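Local coordinates for protein aminoglycoside 6-adenylyltransferase (Bacillus subtilis, PDB 2PBE) that adenylylates streptomycin and streptidine at O-6, can also guanylylate streptomycin from GTP, and so mediates bacterial resistance to streptomycin, at residues 233-237 and 238-242; 164-167 and 168-172; 8-11 and 12-15. One frame throughout, in Å; residues are numbered along the deposited sequence.

In the fold
Three short-range contacts illustrate how helices are started, continued and packed within one chain. Contact 3 comes first, on helix 6-19, which lies against strand 45-51 of the mixed sheet. Contact 2 follows on helix 151-173, and contact 1 closes the series where a loop enters helix 238-263. Contacts 1 and 2 are neighbours in the helical part of the molecule, with centres about 13 Å apart. They touch directly, with Leu172 lying against Met241 and Trp242. Contact 3 sits about 33 Å from contact 1 and 36 Å from contact 2, centre to centre, so the set samples both the sheet-bearing and the helical parts of this nucleotidyltransferase.

Contact 1. Residues 233-237 and 238-242; sequences YSVNG and YQEMW
Tyr238 touches the loop through CB, beside Gly237 C; beyond its ring, the OH makes a weak hydrogen bond to Ile177 N. The other ring of this first helical turn, Trp242, meets Tyr282 edge-to-face. The third flat group, the carboxylate of Glu240, brings OE1 to 3.6 Å from Val235 CG2 and 3.7 Å from Ser234 CB, while the CB-CG stem of Glu240 lies against the carbonyls of Val235 and Asn236. OE1 also forms a salt bridge with Lys243 NZ, three residues on. Val235 and Glu240 run side by side, pointing the same way, and a bend at chi2 of the glutamate (-59°) leaves OE1 beside Val235 CG2.

Gly237 is the N-cap of helix 238-263. Its phi of 138° belongs to a region of backbone space largely reserved for glycine. The first turn is closed by Met241 N, which donates to Gly237 O over 3.0 Å. Selenomethionine Met241 then carries its side chain away from the loop and onto Ile177, Ala180, Ile181 and Leu184 of helix 177-204. Ser234 OG, three residues before the N-cap, is hydrogen-bonded to Ser244 OG, a second tie between loop and helix.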
loop_
_atom_site.group_PDB
_atom_site.type_symbol
_atom_site.label_atom_id
_atom_site.label_comp_id
_atom_site.label_asym_id
_atom_site.label_seq_id
_atom_site.Cartn_x
_atom_site.Cartn_y
_atom_site.Cartn_z
ATOM N N TYR A 233 4.174 16.509 -8.348
ATOM C CA TYR A 233 3.137 17.479 -8.043
ATOM C C TYR A 233 3.748 18.829 -8.324
ATOM O O TYR A 233 4.882 19.068 -7.947
ATOM C CB TYR A 233 2.767 17.366 -6.569
ATOM C CG TYR A 233 1.948 16.142 -6.268
ATOM C CD1 TYR A 233 0.560 16.143 -6.497
ATOM C CD2 TYR A 233 2.551 14.959 -5.764
ATOM C CE1 TYR A 233 -0.234 14.995 -6.229
ATOM C CE2 TYR A 233 1.767 13.792 -5.491
ATOM C CZ TYR A 233 0.368 13.823 -5.733
ATOM O OH TYR A 233 -0.422 12.707 -5.522
ATOM N N SER A 234 3.035 19.699 -9.016
ATOM C CA SER A 234 3.564 21.037 -9.280
ATOM C C SER A 234 2.394 22.016 -9.267
ATOM O O SER A 234 1.254 21.650 -9.592
ATOM C CB SER A 234 4.265 21.104 -10.641
ATOM O OG SER A 234 5.247 20.082 -10.780
ATOM N N VAL A 235 2.691 23.259 -8.901
ATOM C CA VAL A 235 1.691 24.336 -8.843
ATOM C C VAL A 235 0.870 24.459 -10.149
ATOM O O VAL A 235 1.254 23.901 -11.168
ATOM C CB VAL A 235 2.389 25.688 -8.509
ATOM C CG1 VAL A 235 3.130 25.579 -7.182
ATOM C CG2 VAL A 235 3.349 26.064 -9.618
ATOM N N ASN A 236 -0.263 25.163 -10.098
ATOM C CA ASN A 236 -1.141 25.332 -11.260
ATOM C C ASN A 236 -0.458 26.042 -12.421
ATOM O O ASN A 236 0.470 26.844 -12.222
ATOM C CB ASN A 236 -2.393 26.106 -10.842
ATOM C CG ASN A 236 -2.098 27.572 -10.573
ATOM O OD1 ASN A 236 -1.303 27.914 -9.683
ATOM N ND2 ASN A 236 -2.736 28.463 -11.355
ATOM N N GLY A 237 -0.905 25.715 -13.632
ATOM C CA GLY A 237 -0.354 26.307 -14.822
ATOM C C GLY A 237 -0.172 25.267 -15.910
ATOM O O GLY A 237 0.164 24.121 -15.630
ATOM N N TYR A 238 -0.375 25.675 -17.157
ATOM C CA TYR A 238 -0.232 24.758 -18.266
ATOM C C TYR A 238 1.163 24.179 -18.389
ATOM O O TYR A 238 1.314 22.984 -18.648
ATOM C CB TYR A 238 -0.602 25.429 -19.576
ATOM C CG TYR A 238 -2.074 25.385 -19.871
ATOM C CD1 TYR A 238 -2.940 26.384 -19.372
ATOM C CD2 TYR A 238 -2.628 24.311 -20.612
ATOM C CE1 TYR A 238 -4.356 26.316 -19.599
ATOM C CE2 TYR A 238 -4.033 24.221 -20.840
ATOM C CZ TYR A 238 -4.888 25.225 -20.325
ATOM O OH TYR A 238 -6.244 25.108 -20.509
ATOM N N GLN A 239 2.184 25.017 -18.226
ATOM C CA GLN A 239 3.561 24.536 -18.330
ATOM C C GLN A 239 3.930 23.673 -17.141
ATOM O O GLN A 239 4.706 22.733 -17.273
ATOM C CB GLN A 239 4.547 25.699 -18.452
ATOM C CG GLN A 239 4.209 26.693 -19.554
ATOM C CD GLN A 239 3.755 26.042 -20.847
ATOM O OE1 GLN A 239 4.476 25.243 -21.443
ATOM N NE2 GLN A 239 2.554 26.396 -21.294
ATOM N N GLU A 240 3.378 23.989 -15.982
ATOM C CA GLU A 240 3.650 23.228 -14.761
ATOM C C GLU A 240 3.107 21.832 -14.915
ATOM O O GLU A 240 3.650 20.866 -14.384
ATOM C CB GLU A 240 2.982 23.897 -13.568
ATOM C CG GLU A 240 3.565 25.247 -13.218
ATOM C CD GLU A 240 5.044 25.164 -12.881
ATOM O OE1 GLU A 240 5.403 24.322 -12.032
ATOM O OE2 GLU A 240 5.838 25.941 -13.458
HETATM N N MSE A 241 2.014 21.745 -15.648
HETATM C CA MSE A 241 1.378 20.469 -15.899
HETATM C C MSE A 241 2.225 19.598 -16.808
HETATM O O MSE A 241 2.355 18.401 -16.552
HETATM C CB MSE A 241 0.003 20.690 -16.518
HETATM C CG MSE A 241 -1.103 20.821 -15.488
HETATM SE SE MSE A 241 -1.240 19.209 -14.364
HETATM C CE MSE A 241 -2.245 18.061 -15.572
ATOM N N TRP A 242 2.785 20.186 -17.856
ATOM C CA TRP A 242 3.629 19.436 -18.773
ATOM C C TRP A 242 4.784 18.865 -17.966
ATOM O O TRP A 242 5.212 17.730 -18.186
ATOM C CB TRP A 242 4.178 20.341 -19.882
ATOM C CG TRP A 242 3.230 20.620 -21.017
ATOM C CD1 TRP A 242 2.604 21.815 -21.296
ATOM C CD2 TRP A 242 2.829 19.713 -22.044
ATOM N NE1 TRP A 242 1.843 21.709 -22.433
ATOM C CE2 TRP A 242 1.951 20.436 -22.924
ATOM C CE3 TRP A 242 3.117 18.357 -22.321
ATOM C CZ2 TRP A 242 1.354 19.846 -24.068
ATOM C CZ3 TRP A 242 2.525 17.756 -23.466
ATOM C CH2 TRP A 242 1.644 18.517 -24.328
#

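Contact 2. Residues 164-167 and 168-172; sequences VSTY and VVKGL
Thr166 and Lys170, one turn apart in the interior of helix 151-173, lie alongside each other; this alpha-helix is packed among three others.

Backbone hydrogen bonds set the spacing. Lys170 N donates to Thr166 O at 3.0 Å with an almost straight N-H...O angle of 175°, whereas the bond from Gly171 N to Tyr167 O, at 2.9 Å, is more bent at 141°. Ser165 O accepts from Val169 N at 3.2 Å and, weakly, from Val168 N. The bond from Val168 N to Val164 O is itself weak.

The valine side chains of the second half lie against carbonyls of the preceding turn. The CG2 methyl of Val169 stands beside its own backbone N, 3.5 Å from Ser165 O, and Val168 CB and CG2 come near the same oxygen.

Apolar packing joins the helix to its neighbours. Val168 meets Ala180 and His183 of helix 177-204. Val169 goes another way, to Trp242 of helix 238-263 and Thr278 of helix 270-283. The ring of Tyr167 has Val164 CA over one face, towards the rim, and meets His183 edge-to-face.

Polar side chains are bound chiefly to other residues: Ser165 OG to Tyr249 OH, and Thr166 OG1 back to Met163 O. The first torsion of Lys170 (chi1 -65°) sets CG beside its own backbone N and 3.2 Å from Thr166 O; a bend at the last torsion then brings NZ to 3.7 Å from Thr166 OG1.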
loop_
_atom_site.group_PDB
_atom_site.type_symbol
_atom_site.label_atom_id
_atom_site.label_comp_id
_atom_site.label_asym_id
_atom_site.label_seq_id
_atom_site.Cartn_x
_atom_site.Cartn_y
_atom_site.Cartn_z
ATOM N N VAL A 164 -3.568 6.468 -21.145
ATOM C CA VAL A 164 -4.295 7.535 -20.501
ATOM C C VAL A 164 -3.420 8.780 -20.497
ATOM O O VAL A 164 -3.901 9.920 -20.448
ATOM C CB VAL A 164 -4.668 7.139 -19.084
ATOM C CG1 VAL A 164 -5.323 8.304 -18.362
ATOM C CG2 VAL A 164 -5.609 5.938 -19.136
ATOM N N SER A 165 -2.120 8.544 -20.566
ATOM C CA SER A 165 -1.165 9.628 -20.574
ATOM C C SER A 165 -1.399 10.567 -21.762
ATOM O O SER A 165 -1.208 11.787 -21.647
ATOM C CB SER A 165 0.244 9.052 -20.637
ATOM O OG SER A 165 1.188 10.079 -20.536
ATOM N N THR A 166 -1.818 10.006 -22.898
ATOM C CA THR A 166 -2.080 10.815 -24.094
ATOM C C THR A 166 -3.290 11.722 -23.906
ATOM O O THR A 166 -3.442 12.728 -24.607
ATOM C CB THR A 166 -2.355 9.972 -25.341
ATOM O OG1 THR A 166 -3.584 9.262 -25.170
ATOM C CG2 THR A 166 -1.224 9.010 -25.598
ATOM N N TYR A 167 -4.170 11.337 -22.987
ATOM C CA TYR A 167 -5.350 12.137 -22.713
ATOM C C TYR A 167 -4.886 13.421 -22.045
ATOM O O TYR A 167 -5.436 14.483 -22.288
ATOM C CB TYR A 167 -6.313 11.375 -21.806
ATOM C CG TYR A 167 -6.971 10.128 -22.410
ATOM C CD1 TYR A 167 -6.462 9.494 -23.584
ATOM C CD2 TYR A 167 -8.094 9.545 -21.771
ATOM C CE1 TYR A 167 -7.064 8.301 -24.106
ATOM C CE2 TYR A 167 -8.709 8.352 -22.288
ATOM C CZ TYR A 167 -8.183 7.745 -23.450
ATOM O OH TYR A 167 -8.762 6.595 -23.923
ATOM N N VAL A 168 -3.841 13.316 -21.229
ATOM C CA VAL A 168 -3.285 14.473 -20.528
ATOM C C VAL A 168 -2.594 15.403 -21.533
ATOM O O VAL A 168 -2.617 16.635 -21.408
ATOM C CB VAL A 168 -2.255 14.019 -19.439
ATOM C CG1 VAL A 168 -1.737 15.213 -18.645
ATOM C CG2 VAL A 168 -2.921 13.002 -18.499
ATOM N N VAL A 169 -1.977 14.799 -22.535
ATOM C CA VAL A 169 -1.302 15.564 -23.556
ATOM C C VAL A 169 -2.338 16.379 -24.343
ATOM O O VAL A 169 -2.198 17.604 -24.484
ATOM C CB VAL A 169 -0.523 14.620 -24.501
ATOM C CG1 VAL A 169 0.037 15.385 -25.684
ATOM C CG2 VAL A 169 0.614 13.960 -23.733
ATOM N N LYS A 170 -3.352 15.682 -24.864
ATOM C CA LYS A 170 -4.440 16.289 -25.635
ATOM C C LYS A 170 -5.144 17.346 -24.812
ATOM O O LYS A 170 -5.629 18.340 -25.349
ATOM C CB LYS A 170 -5.488 15.252 -26.030
ATOM C CG LYS A 170 -5.023 14.162 -26.997
ATOM C CD LYS A 170 -6.261 13.441 -27.534
ATOM C CE LYS A 170 -5.906 12.343 -28.497
ATOM N NZ LYS A 170 -5.501 11.069 -27.809
ATOM N N GLY A 171 -5.235 17.109 -23.507
ATOM C CA GLY A 171 -5.877 18.061 -22.619
ATOM C C GLY A 171 -5.129 19.380 -22.577
ATOM O O GLY A 171 -5.727 20.451 -22.692
ATOM N N LEU A 172 -3.812 19.304 -22.433
ATOM C CA LEU A 172 -2.971 20.489 -22.368
ATOM C C LEU A 172 -2.814 21.188 -23.716
ATOM O O LEU A 172 -2.613 22.403 -23.761
ATOM C CB LEU A 172 -1.600 20.119 -21.823
ATOM C CG LEU A 172 -1.536 19.547 -20.404
ATOM C CD1 LEU A 172 -0.094 19.161 -20.081
ATOM C CD2 LEU A 172 -2.053 20.556 -19.398
#

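Contact 3. Residues 8-11 and 12-15; sequences EMMD and IFLD
Helix 6-19, which lies against strand 45-51 of the central sheet, runs through about two regular alpha-helical turns at residues 8-15, where Met9 meets Phe13 and the backbone carbonyl of Asp11 meets Asp15. Four consecutive backbone bonds join each residue to the one four places on. Ile12 N donates to Glu8 O and Phe13 N to Met9 O, both at 3.2 Å; Leu14 N reaches Met10 O at 2.9 Å, and Asp15 N reaches Asp11 O at 2.7 Å.

Met9 O is also the atom over one face of the Phe13 ring, 3.5 Å above its plane and displaced towards the rim. The side chains of selenomethionine Met9 and Phe13 run at a slant to each other. Bends at the second and third torsions of Met9 (chi2 -53°, chi3 -71°) swing its terminal methyl round to the far end of the ring, where CE lies 3.6 Å from Phe13 CZ. Met10, also a selenomethionine, places SE 4.2 Å from Phe13 CD2, so both selenomethionines touch the ring. Met10 and Phe13 both rest on Ile47, while Tyr45 receives Met9 and Met10.

Another side of the helix is charged: Asp11 OD1 forms a salt bridge with Arg219 NE and Asp15 OD1 with Arg219 NH1. Two carboxylates four residues apart thus share one guanidinium group. With Met9, Met10 and Phe13 towards the strand and acidic residues on a different side, this is the pattern of an amphipathic helix packed on a beta-sheet.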
loop_
_atom_site.group_PDB
_atom_site.type_symbol
_atom_site.label_atom_id
_atom_site.label_comp_id
_atom_site.label_asym_id
_atom_site.label_seq_id
_atom_site.Cartn_x
_atom_site.Cartn_y
_atom_site.Cartn_z
ATOM N N GLU A 8 -2.935 8.272 11.242
ATOM C CA GLU A 8 -1.842 8.049 12.178
ATOM C C GLU A 8 -1.922 6.696 12.876
ATOM O O GLU A 8 -0.897 6.038 13.077
ATOM C CB GLU A 8 -1.817 9.162 13.227
ATOM C CG GLU A 8 -1.709 10.573 12.646
ATOM C CD GLU A 8 -1.660 11.662 13.714
ATOM O OE1 GLU A 8 -2.687 11.899 14.393
ATOM O OE2 GLU A 8 -0.586 12.281 13.870
HETATM N N MSE A 9 -3.138 6.290 13.236
HETATM C CA MSE A 9 -3.335 5.027 13.924
HETATM C C MSE A 9 -2.954 3.862 13.041
HETATM O O MSE A 9 -2.214 2.974 13.462
HETATM C CB MSE A 9 -4.797 4.875 14.369
HETATM C CG MSE A 9 -5.208 5.792 15.521
HETATM SE SE MSE A 9 -4.055 5.679 17.102
HETATM C CE MSE A 9 -4.558 3.930 17.726
HETATM N N MSE A 10 -3.473 3.867 11.824
HETATM C CA MSE A 10 -3.183 2.803 10.882
HETATM C C MSE A 10 -1.707 2.711 10.594
HETATM O O MSE A 10 -1.174 1.611 10.443
HETATM C CB MSE A 10 -3.927 3.003 9.567
HETATM C CG MSE A 10 -5.422 2.761 9.656
HETATM SE SE MSE A 10 -5.894 1.095 10.565
HETATM C CE MSE A 10 -4.631 -0.117 9.737
ATOM N N ASP A 11 -1.052 3.866 10.501
ATOM C CA ASP A 11 0.382 3.893 10.240
ATOM C C ASP A 11 1.084 3.081 11.320
ATOM O O ASP A 11 1.854 2.176 11.021
ATOM C CB ASP A 11 0.931 5.332 10.263
ATOM C CG ASP A 11 0.486 6.156 9.065
ATOM O OD1 ASP A 11 0.474 5.607 7.935
ATOM O OD2 ASP A 11 0.165 7.354 9.252
ATOM N N ILE A 12 0.804 3.399 12.575
ATOM C CA ILE A 12 1.419 2.710 13.691
ATOM C C ILE A 12 1.272 1.190 13.599
ATOM O O ILE A 12 2.256 0.463 13.705
ATOM C CB ILE A 12 0.806 3.234 15.004
ATOM C CG1 ILE A 12 1.096 4.731 15.122
ATOM C CG2 ILE A 12 1.373 2.496 16.190
ATOM C CD1 ILE A 12 0.415 5.422 16.276
ATOM N N PHE A 13 0.056 0.710 13.391
ATOM C CA PHE A 13 -0.167 -0.723 13.320
ATOM C C PHE A 13 0.534 -1.382 12.137
ATOM O O PHE A 13 1.116 -2.461 12.266
ATOM C CB PHE A 13 -1.659 -1.033 13.231
ATOM C CG PHE A 13 -2.497 -0.424 14.324
ATOM C CD1 PHE A 13 -1.981 -0.215 15.622
ATOM C CD2 PHE A 13 -3.847 -0.105 14.069
ATOM C CE1 PHE A 13 -2.808 0.310 16.658
ATOM C CE2 PHE A 13 -4.693 0.418 15.084
ATOM C CZ PHE A 13 -4.175 0.627 16.383
ATOM N N LEU A 14 0.461 -0.729 10.987
ATOM C CA LEU A 14 1.084 -1.250 9.781
ATOM C C LEU A 14 2.604 -1.227 9.948
ATOM O O LEU A 14 3.306 -2.194 9.635
ATOM C CB LEU A 14 0.662 -0.377 8.595
ATOM C CG LEU A 14 0.796 -0.774 7.125
ATOM C CD1 LEU A 14 2.228 -0.636 6.664
ATOM C CD2 LEU A 14 0.265 -2.196 6.943
ATOM N N ASP A 15 3.100 -0.112 10.469
ATOM C CA ASP A 15 4.530 0.063 10.672
ATOM C C ASP A 15 5.077 -0.964 11.653
ATOM O O ASP A 15 6.173 -1.506 11.473
ATOM C CB ASP A 15 4.809 1.464 11.198
ATOM C CG ASP A 15 6.244 1.862 11.021
ATOM O OD1 ASP A 15 6.651 2.036 9.849
ATOM O OD2 ASP A 15 6.959 1.996 12.044
#